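Local coordinates for manganese-binding protein (Chlamydia trachomatis, PDB 6NSI) that binds iron, manganese and nickel ions, with a preference for ferrous iron, and delivers them to an ABC-type membrane permease for import into the cytoplasm, at residues S172-R176 against R177-S181; R209-M212 against R213-Y217; R275-T278 against E279-G283. One frame throughout, in Å; residues are numbered along the deposited sequence.

Contact 1 of 3, residues S172-R176 against R177-S181; sequences SYFTR and RYLSS
Thr175 O, at the C-terminal end of helix 172-178, is gripped by two donors arriving from opposite faces of its carbonyl plane. The hydroxyl Ser180 OG donates to Thr175 O at 2.7 Å, while Leu179 N donates to the same Thr175 O at 3.0 Å. Both donors stand well out of the plane, away from the lone pairs. The first torsion of Ser180 (chi1 -45°) turns OG away from its own carbonyl carbon and back over the last turn. One residue earlier the helix is still regular: Tyr178 N bonds to Phe174 O at 2.9 Å.

On the buried flank Phe174 and Tyr178 form a T-shaped pair, planes 63° apart and centroids 5.2 Å apart. The CD2 edge of Tyr178 comes down near the rim of the Phe174 face, 3.7 Å from Phe174 CD2, and Leu179 CD1 lies at the Phe174 edge, 4.3 Å from Phe174 CE1. Arg177 CG lies over the centre of one Tyr178 face. Both rings pack on Leu154 of helix 129-154; from helix 266-280, Val274 and Ile277 meet Phe174 and Phe270 meets Tyr178.

Leu179 N thus makes the last regular helix bond here, and Ser180 OG adds a second donor, leaving Thr175 O doubly satisfied at the helix end. Asp147 serves two neighbours at once, taking Tyr178 OH through OD1 and pairing with Arg177 NH2 through OD2.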
# COMPACT_ATOMS: atom_id res chain seq x y z
N SER A 172 1.63 2.94 -7.65
CA SER A 172 1.36 2.50 -9.02
C SER A 172 0.00 1.82 -9.14
O SER A 172 -0.74 2.05 -10.11
CB SER A 172 2.48 1.58 -9.52
OG SER A 172 3.62 2.34 -9.90
N TYR A 173 -0.35 0.94 -8.19
CA TYR A 173 -1.67 0.30 -8.25
C TYR A 173 -2.79 1.33 -8.09
O TYR A 173 -3.79 1.29 -8.83
CB TYR A 173 -1.79 -0.78 -7.17
CG TYR A 173 -0.87 -1.94 -7.42
CD1 TYR A 173 0.37 -2.02 -6.78
CD2 TYR A 173 -1.22 -2.96 -8.29
CE1 TYR A 173 1.22 -3.09 -7.00
CE2 TYR A 173 -0.38 -4.02 -8.53
CZ TYR A 173 0.84 -4.09 -7.88
OH TYR A 173 1.68 -5.16 -8.11
N PHE A 174 -2.65 2.21 -7.11
CA PHE A 174 -3.56 3.33 -6.90
C PHE A 174 -3.78 4.11 -8.20
O PHE A 174 -4.91 4.41 -8.59
CB PHE A 174 -2.96 4.22 -5.80
CG PHE A 174 -3.78 5.42 -5.42
CD1 PHE A 174 -3.67 6.62 -6.14
CD2 PHE A 174 -4.62 5.37 -4.32
CE1 PHE A 174 -4.41 7.72 -5.78
CE2 PHE A 174 -5.37 6.46 -3.95
CZ PHE A 174 -5.26 7.65 -4.67
N THR A 175 -2.67 4.46 -8.86
CA THR A 175 -2.73 5.29 -10.06
C THR A 175 -3.42 4.57 -11.21
O THR A 175 -4.22 5.17 -11.94
CB THR A 175 -1.30 5.67 -10.46
OG1 THR A 175 -0.69 6.47 -9.43
CG2 THR A 175 -1.31 6.40 -11.81
N ARG A 176 -3.08 3.30 -11.40
CA ARG A 176 -3.69 2.50 -12.47
C ARG A 176 -5.20 2.35 -12.26
O ARG A 176 -5.98 2.44 -13.22
CB ARG A 176 -3.00 1.13 -12.52
CG ARG A 176 -3.30 0.28 -13.78
CD ARG A 176 -2.68 -1.14 -13.68
NE ARG A 176 -3.19 -1.89 -12.53
CZ ARG A 176 -2.88 -3.17 -12.24
NH1 ARG A 176 -2.05 -3.86 -13.03
NH2 ARG A 176 -3.41 -3.76 -11.17
N ARG A 177 -5.64 2.14 -11.01
CA ARG A 177 -7.06 1.97 -10.74
C ARG A 177 -7.82 3.30 -10.80
O ARG A 177 -8.84 3.40 -11.48
CB ARG A 177 -7.30 1.32 -9.38
CG ARG A 177 -8.83 1.23 -9.07
CD ARG A 177 -9.18 0.13 -8.09
NE ARG A 177 -10.62 -0.10 -7.95
CZ ARG A 177 -11.32 -0.97 -8.69
NH1 ARG A 177 -10.72 -1.68 -9.65
NH2 ARG A 177 -12.63 -1.15 -8.47
N TYR A 178 -7.35 4.31 -10.06
CA TYR A 178 -8.17 5.48 -9.75
C TYR A 178 -7.87 6.71 -10.58
O TYR A 178 -8.70 7.62 -10.62
CB TYR A 178 -8.00 5.90 -8.28
CG TYR A 178 -8.42 4.84 -7.29
CD1 TYR A 178 -9.74 4.40 -7.24
CD2 TYR A 178 -7.49 4.28 -6.42
CE1 TYR A 178 -10.12 3.42 -6.33
CE2 TYR A 178 -7.85 3.32 -5.52
CZ TYR A 178 -9.18 2.89 -5.46
OH TYR A 178 -9.53 1.92 -4.55
N LEU A 179 -6.69 6.79 -11.19
CA LEU A 179 -6.28 7.99 -11.89
C LEU A 179 -6.27 7.81 -13.39
O LEU A 179 -6.01 8.78 -14.12
CB LEU A 179 -4.88 8.43 -11.40
CG LEU A 179 -4.80 8.93 -9.94
CD1 LEU A 179 -3.39 9.41 -9.60
CD2 LEU A 179 -5.83 10.00 -9.64
N SER A 180 -6.55 6.60 -13.88
CA SER A 180 -6.35 6.26 -15.27
C SER A 180 -7.64 5.74 -15.89
O SER A 180 -8.49 5.18 -15.20
CB SER A 180 -5.26 5.20 -15.42
OG SER A 180 -4.15 5.55 -14.59
N SER A 181 -7.74 5.90 -17.20
CA SER A 181 -8.87 5.45 -17.99
C SER A 181 -8.72 3.98 -18.38
O SER A 181 -7.63 3.41 -18.34
CB SER A 181 -9.01 6.28 -19.25
OG SER A 181 -7.99 5.90 -20.17

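Contact 2 of 3, residues R209-M212 against R213-Y217; sequences RDIM and RVVEY
Arg213 lies alongside Asp210 one turn earlier in helix 208-221, both side chains pointing the same way, with Asp210 O lying over one face of the guanidinium, near its rim. The salt bridge is a single, straight contact: Arg213 NH2 reaches Asp210 OD1 at 2.9 Å with an N-H...O angle of 171°. OD1 is met on its anti side, out of the carboxylate plane but almost in the guanidinium plane, the two planes standing 80° apart. The arginine is extended as far as CD, then bent at chi3 (52°) back toward the aspartate. Each partner has a second hold: Asp210 OD2 takes Ser207 N, and Arg213 NH1 bonds to Ser196 O.

Farther round, Met212 folds its thioether over Glu216, Met212 SD 3.2 Å from Glu216 OE1, the two chains crossing at an angle. The buried flank is apolar: Ile211 CG2 meets Val215 CG2 at 4.2 Å, and both residues pack on Ile240 of helix 235-242.

A bound sodium ion is about 4 Å from the Asp210 side chain. The arrangement is that of an amphipathic surface helix carrying an i to i+3 aspartate-arginine salt bridge in its first turns.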
# COMPACT_ATOMS: atom_id res chain seq x y z
N ARG A 209 20.28 12.01 -11.82
CA ARG A 209 19.46 11.63 -12.97
C ARG A 209 18.00 11.44 -12.58
O ARG A 209 17.09 11.79 -13.34
CB ARG A 209 20.03 10.34 -13.58
CG ARG A 209 21.40 10.53 -14.23
CD ARG A 209 21.29 10.77 -15.73
NE ARG A 209 22.55 11.25 -16.30
CZ ARG A 209 22.71 11.67 -17.55
NH1 ARG A 209 21.68 11.67 -18.40
NH2 ARG A 209 23.90 12.10 -17.96
N ASP A 210 17.75 10.88 -11.38
CA ASP A 210 16.39 10.71 -10.87
C ASP A 210 15.75 12.05 -10.54
O ASP A 210 14.54 12.23 -10.77
CB ASP A 210 16.40 9.86 -9.61
CG ASP A 210 16.92 8.46 -9.84
OD1 ASP A 210 16.40 7.77 -10.74
OD2 ASP A 210 17.85 8.07 -9.11
N ILE A 211 16.52 12.96 -9.94
CA ILE A 211 16.03 14.32 -9.72
C ILE A 211 15.61 14.91 -11.05
O ILE A 211 14.49 15.42 -11.21
CB ILE A 211 17.10 15.19 -9.04
CG1 ILE A 211 17.40 14.69 -7.63
CG2 ILE A 211 16.65 16.66 -8.99
CD1 ILE A 211 16.19 14.25 -6.85
N MET A 212 16.50 14.81 -12.05
CA MET A 212 16.26 15.44 -13.34
C MET A 212 15.05 14.83 -14.02
O MET A 212 14.23 15.55 -14.60
CB MET A 212 17.49 15.30 -14.23
CG MET A 212 17.29 15.97 -15.60
SD MET A 212 16.80 14.79 -16.90
CE MET A 212 18.20 13.63 -16.80
N ARG A 213 14.96 13.50 -13.99
CA ARG A 213 13.80 12.80 -14.54
C ARG A 213 12.49 13.37 -13.99
O ARG A 213 11.58 13.71 -14.76
CB ARG A 213 13.95 11.32 -14.22
CG ARG A 213 12.83 10.43 -14.69
CD ARG A 213 13.27 8.97 -14.56
NE ARG A 213 13.78 8.64 -13.22
CZ ARG A 213 13.00 8.34 -12.17
NH1 ARG A 213 11.68 8.36 -12.29
NH2 ARG A 213 13.54 8.05 -10.99
N VAL A 214 12.40 13.53 -12.67
CA VAL A 214 11.15 14.01 -12.06
C VAL A 214 10.92 15.49 -12.37
O VAL A 214 9.78 15.93 -12.61
CB VAL A 214 11.14 13.71 -10.55
CG1 VAL A 214 9.85 14.19 -9.90
CG2 VAL A 214 11.31 12.24 -10.31
N VAL A 215 12.00 16.29 -12.39
CA VAL A 215 11.88 17.71 -12.73
C VAL A 215 11.32 17.89 -14.14
O VAL A 215 10.42 18.70 -14.39
CB VAL A 215 13.24 18.41 -12.55
CG1 VAL A 215 13.27 19.78 -13.25
CG2 VAL A 215 13.56 18.56 -11.06
N GLU A 216 11.84 17.12 -15.10
CA GLU A 216 11.34 17.24 -16.47
C GLU A 216 9.90 16.75 -16.58
O GLU A 216 9.09 17.33 -17.32
CB GLU A 216 12.25 16.47 -17.42
CG GLU A 216 13.67 17.05 -17.53
CD GLU A 216 14.47 16.47 -18.70
OE1 GLU A 216 14.37 15.26 -18.97
OE2 GLU A 216 15.21 17.23 -19.34
N TYR A 217 9.56 15.69 -15.85
CA TYR A 217 8.17 15.23 -15.80
C TYR A 217 7.25 16.32 -15.24
O TYR A 217 6.16 16.54 -15.77
CB TYR A 217 8.08 13.97 -14.95
CG TYR A 217 6.70 13.36 -14.73
CD1 TYR A 217 5.86 13.85 -13.73
CD2 TYR A 217 6.28 12.25 -15.45
CE1 TYR A 217 4.60 13.26 -13.47
CE2 TYR A 217 5.02 11.65 -15.21
CZ TYR A 217 4.20 12.17 -14.22
OH TYR A 217 2.95 11.58 -13.94

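Contact 3 of 3, residues R275-T278 against E279-G283; sequences RTIT and EELGG
Leu281 can be followed outward along Ile277, one turn before it. Its CB rests 3.4 Å from Ile277 O, and CG stays beside the same oxygen. CD1 then reaches the branch methyl Ile277 CG2 at 3.9 Å. The two side chains run side by side, pointing the same way, with Leu281 CG beside its backbone N (chi1 -66°) and Ile277 CG2 anti to its own N. The backbone bond of this turn runs from Leu281 N to Ile277 O, at 3.1 Å. Beyond the pair, Ile277 packs on Leu154 of helix 129-154 and Leu281 on Ile157.

Just past this turn helix 266-280 ends in a Schellman motif. Gly282, with a phi of 100°, is the C-prime residue. The reversal it makes brings Gly283 N to Thr278 O at 2.8 Å, and Gly282 N to Glu279 O at 3.3 Å. Thr278 CG2 lies 3.7 Å from Gly283 C, in contact with the returning backbone, while Thr278 OG1 bonds back to Val274 O.

Glu280 CG passes 3.3 Å from Thr276 O, and a bend at chi2 carries the carboxylate on to a salt bridge with Arg251 and a hydrogen bond from Lys254 N. Glu279 instead extends along the exposed side, Glu279 CB 3.4 Å from Arg275 O.

Thr278 O and Glu279 O thus receive backbone donors from the reversing chain, and Leu281 O is taken up by Asn161 ND2. The Ile277-Leu281 pair and the Thr278 methyl pack beside this helix end, and the Arg251 pairing probably favours a charged Glu280 there.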
# COMPACT_ATOMS: atom_id res chain seq x y z
N ARG A 275 -8.35 11.77 0.28
CA ARG A 275 -8.70 13.17 0.51
C ARG A 275 -7.55 14.09 0.11
O ARG A 275 -7.74 15.07 -0.61
CB ARG A 275 -9.05 13.39 1.98
CG ARG A 275 -10.45 12.92 2.37
CD ARG A 275 -10.73 13.10 3.88
NE ARG A 275 -11.50 11.97 4.40
CZ ARG A 275 -12.84 11.91 4.40
NH1 ARG A 275 -13.55 12.94 3.93
NH2 ARG A 275 -13.47 10.84 4.88
N THR A 276 -6.34 13.78 0.59
CA THR A 276 -5.16 14.57 0.28
C THR A 276 -4.92 14.66 -1.23
O THR A 276 -4.78 15.75 -1.79
CB THR A 276 -3.95 13.99 1.01
OG1 THR A 276 -4.22 14.01 2.42
CG2 THR A 276 -2.65 14.81 0.73
N ILE A 277 -4.91 13.51 -1.91
CA ILE A 277 -4.63 13.54 -3.35
C ILE A 277 -5.74 14.27 -4.10
O ILE A 277 -5.47 15.10 -4.98
CB ILE A 277 -4.40 12.11 -3.86
CG1 ILE A 277 -3.09 11.57 -3.24
CG2 ILE A 277 -4.40 12.04 -5.42
CD1 ILE A 277 -2.77 10.17 -3.63
N THR A 278 -7.00 14.00 -3.76
CA THR A 278 -8.11 14.65 -4.46
C THR A 278 -8.06 16.16 -4.29
O THR A 278 -8.16 16.91 -5.28
CB THR A 278 -9.46 14.10 -3.96
OG1 THR A 278 -9.49 12.68 -4.13
CG2 THR A 278 -10.64 14.70 -4.74
N GLU A 279 -7.88 16.64 -3.06
CA GLU A 279 -7.92 18.08 -2.83
C GLU A 279 -6.74 18.79 -3.49
O GLU A 279 -6.91 19.86 -4.10
CB GLU A 279 -7.93 18.39 -1.33
CG GLU A 279 -9.31 18.32 -0.69
CD GLU A 279 -9.26 18.51 0.82
OE1 GLU A 279 -8.17 18.80 1.36
OE2 GLU A 279 -10.33 18.37 1.46
N GLU A 280 -5.54 18.22 -3.38
CA GLU A 280 -4.37 18.93 -3.88
C GLU A 280 -4.31 18.94 -5.40
O GLU A 280 -3.77 19.89 -5.98
CB GLU A 280 -3.09 18.31 -3.31
CG GLU A 280 -2.96 18.46 -1.79
CD GLU A 280 -2.40 19.81 -1.36
OE1 GLU A 280 -1.93 19.92 -0.20
OE2 GLU A 280 -2.41 20.77 -2.18
N LEU A 281 -4.84 17.91 -6.06
CA LEU A 281 -4.89 17.85 -7.53
C LEU A 281 -6.14 18.52 -8.12
O LEU A 281 -6.35 18.48 -9.34
CB LEU A 281 -4.78 16.40 -8.01
CG LEU A 281 -3.38 15.82 -7.66
CD1 LEU A 281 -3.23 14.43 -8.23
CD2 LEU A 281 -2.30 16.71 -8.19
N GLY A 282 -6.96 19.16 -7.29
CA GLY A 282 -8.00 20.04 -7.79
C GLY A 282 -9.39 19.45 -7.83
O GLY A 282 -10.30 20.09 -8.39
N GLY A 283 -9.59 18.25 -7.27
CA GLY A 283 -10.90 17.64 -7.21
C GLY A 283 -11.69 18.07 -5.99
O GLY A 283 -11.30 18.96 -5.23

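Contacts 1 and 3 touch directly: Phe174 CE1 of 172-181 meets Ile277 CD1 of 275-283 at 3.6 Å, and both residues also lean on Leu154 of the long helix 129-154. Their centres are 15 Å apart. Contact 2 stands separately, its nearest atoms about 7 Å from contact 1 and about 9 Å from contact 3. Contact 1 lies close to a ligand of the iron site, which is formed by His36, His102, His168 and Asp260: the Tyr173 side chain is about 4 Å from that of His102 and about 10 Å from the iron. The Arg213 side chain of contact 2 lies about 9 Å from that of His168, whereas the Ile277 side chain of contact 3 is about 14 Å from the metal.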